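PDB 1WDE: diphthine synthase from Aeropyrum pernix, which probably uses S-adenosyl-L-methionine to trimethylate the modified target histidine of translation elongation factor 2, giving diphthine in the second step of diphthamide biosynthesis. Local coordinates for residues V13-A18 / E25-V30. Residues are numbered along the deposited sequence; the frame is centred on the assembly and turned at random.
Sequences VGWGYA and EALDAV
Val13 on strand 9-14 and Ala26 on helix 24-32 bring the two backbones closest, their CA atoms 6.3 Å apart. The helix lies against the strand's C-terminal end and the turn that follows it. Val13 points at the helix. Its CG1 stands anti to the backbone N (chi1 -168°) and meets Ala26 CB at 3.7 Å. The methyl of Ala26 also lies near Gly14 O. Trp15 makes the broader contact, with the six-membered part of its indole leading. Its CZ3 touches Val30 CG2 at 3.5 Å, an oblique approach with the two side chains roughly perpendicular. CG1 of Val30 is anti to the backbone N (chi1 161°), which leaves CG2 beside that N and against the indole. Val30 CG2 also comes within 4.3 Å of Val13 CG1. Leu27 CD2 meets Trp15 CZ2 at 4.0 Å, again obliquely. Ala26 O comes to the edge of the indole, near its plane, 3.5 Å from Trp15 CZ3. That carbonyl already accepts the helix bond from Val30 N. The indole of Trp15 is held from elsewhere too: NE1 is hydrogen-bonded to Ser52 OG of helix 47-57. With an alanine here, Val30 and Leu27 would probably face a gap, and Ser52 OG would lose its indole partner. A classic beta bulge sets Trp15 and Gly16 opposite the single residue Gly92, where the chain leaves strand 9-14. Gly14 lies close to Asp93, which probably binds S-adenosyl-L-methionine. Strands 9-14 and 35-39 are parallel in one sheet, with strand 85-90 between them, and helix 24-32 makes the beta-alpha-beta crossover. The interface is buried and largely apolar. Close packing of methyls and one indole joins this helix to the C-terminal end of strand 9-14, near the probable cofactor site.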
# COMPACT_ATOMS: atom_id res chain seq x y z
N VAL A 13 -2.74 13.80 10.02
CA VAL A 13 -2.40 14.46 8.77
C VAL A 13 -1.60 13.66 7.73
O VAL A 13 -0.51 13.17 8.01
CB VAL A 13 -1.61 15.75 9.10
CG1 VAL A 13 -1.48 16.63 7.86
CG2 VAL A 13 -2.30 16.50 10.24
N GLY A 14 -2.14 13.57 6.52
CA GLY A 14 -1.43 12.89 5.44
C GLY A 14 -0.52 13.94 4.81
O GLY A 14 -0.97 15.03 4.45
N TRP A 15 0.76 13.63 4.70
CA TRP A 15 1.74 14.57 4.15
C TRP A 15 2.08 14.36 2.66
O TRP A 15 2.82 15.14 2.08
CB TRP A 15 3.02 14.47 4.97
CG TRP A 15 3.81 15.75 5.05
CD1 TRP A 15 5.06 15.97 4.56
CD2 TRP A 15 3.40 16.97 5.69
NE1 TRP A 15 5.46 17.25 4.85
CE2 TRP A 15 4.47 17.89 5.54
CE3 TRP A 15 2.25 17.37 6.37
CZ2 TRP A 15 4.41 19.19 6.05
CZ3 TRP A 15 2.19 18.67 6.88
CH2 TRP A 15 3.27 19.56 6.71
N GLY A 16 1.53 13.33 2.02
CA GLY A 16 1.89 13.08 0.63
C GLY A 16 3.15 12.22 0.69
O GLY A 16 3.75 12.10 1.75
N TYR A 17 3.58 11.63 -0.42
CA TYR A 17 4.75 10.75 -0.34
C TYR A 17 6.07 11.30 -0.84
O TYR A 17 7.04 10.56 -0.96
CB TYR A 17 4.44 9.42 -1.04
CG TYR A 17 4.06 9.59 -2.49
CD1 TYR A 17 2.73 9.87 -2.85
CD2 TYR A 17 5.02 9.51 -3.49
CE1 TYR A 17 2.38 10.07 -4.17
CE2 TYR A 17 4.68 9.72 -4.83
CZ TYR A 17 3.36 9.99 -5.16
OH TYR A 17 3.01 10.21 -6.48
N ALA A 18 6.14 12.59 -1.12
CA ALA A 18 7.39 13.19 -1.57
C ALA A 18 7.32 14.69 -1.32
O ALA A 18 6.24 15.24 -1.17
CB ALA A 18 7.61 12.93 -3.06
N GLU A 25 -3.94 22.82 3.28
CA GLU A 25 -4.53 22.61 4.61
C GLU A 25 -3.67 21.74 5.50
O GLU A 25 -3.68 21.91 6.73
CB GLU A 25 -5.95 22.06 4.51
CG GLU A 25 -6.14 20.83 3.62
CD GLU A 25 -7.51 20.20 3.79
OE1 GLU A 25 -8.53 20.92 3.72
OE2 GLU A 25 -7.56 18.97 4.00
N ALA A 26 -2.92 20.81 4.92
CA ALA A 26 -2.06 19.97 5.75
C ALA A 26 -0.91 20.84 6.31
O ALA A 26 -0.55 20.75 7.48
CB ALA A 26 -1.47 18.81 4.93
N LEU A 27 -0.32 21.65 5.44
CA LEU A 27 0.78 22.54 5.83
C LEU A 27 0.23 23.43 6.96
O LEU A 27 0.82 23.52 8.04
CB LEU A 27 1.23 23.39 4.63
CG LEU A 27 2.01 22.73 3.48
CD1 LEU A 27 2.06 23.65 2.28
CD2 LEU A 27 3.41 22.39 3.92
N ASP A 28 -0.92 24.05 6.70
CA ASP A 28 -1.58 24.92 7.68
C ASP A 28 -1.82 24.20 9.02
O ASP A 28 -1.39 24.67 10.08
CB ASP A 28 -2.91 25.40 7.11
CG ASP A 28 -3.56 26.47 7.96
OD1 ASP A 28 -4.76 26.77 7.73
OD2 ASP A 28 -2.89 27.02 8.85
N ALA A 29 -2.50 23.05 8.97
CA ALA A 29 -2.80 22.27 10.17
C ALA A 29 -1.59 22.02 11.06
O ALA A 29 -1.67 22.20 12.27
CB ALA A 29 -3.43 20.93 9.78
N VAL A 30 -0.50 21.56 10.46
CA VAL A 30 0.72 21.24 11.19
C VAL A 30 1.39 22.49 11.77
O VAL A 30 2.02 22.44 12.82
CB VAL A 30 1.71 20.45 10.28
CG1 VAL A 30 3.12 20.50 10.82
CG2 VAL A 30 1.26 18.99 10.21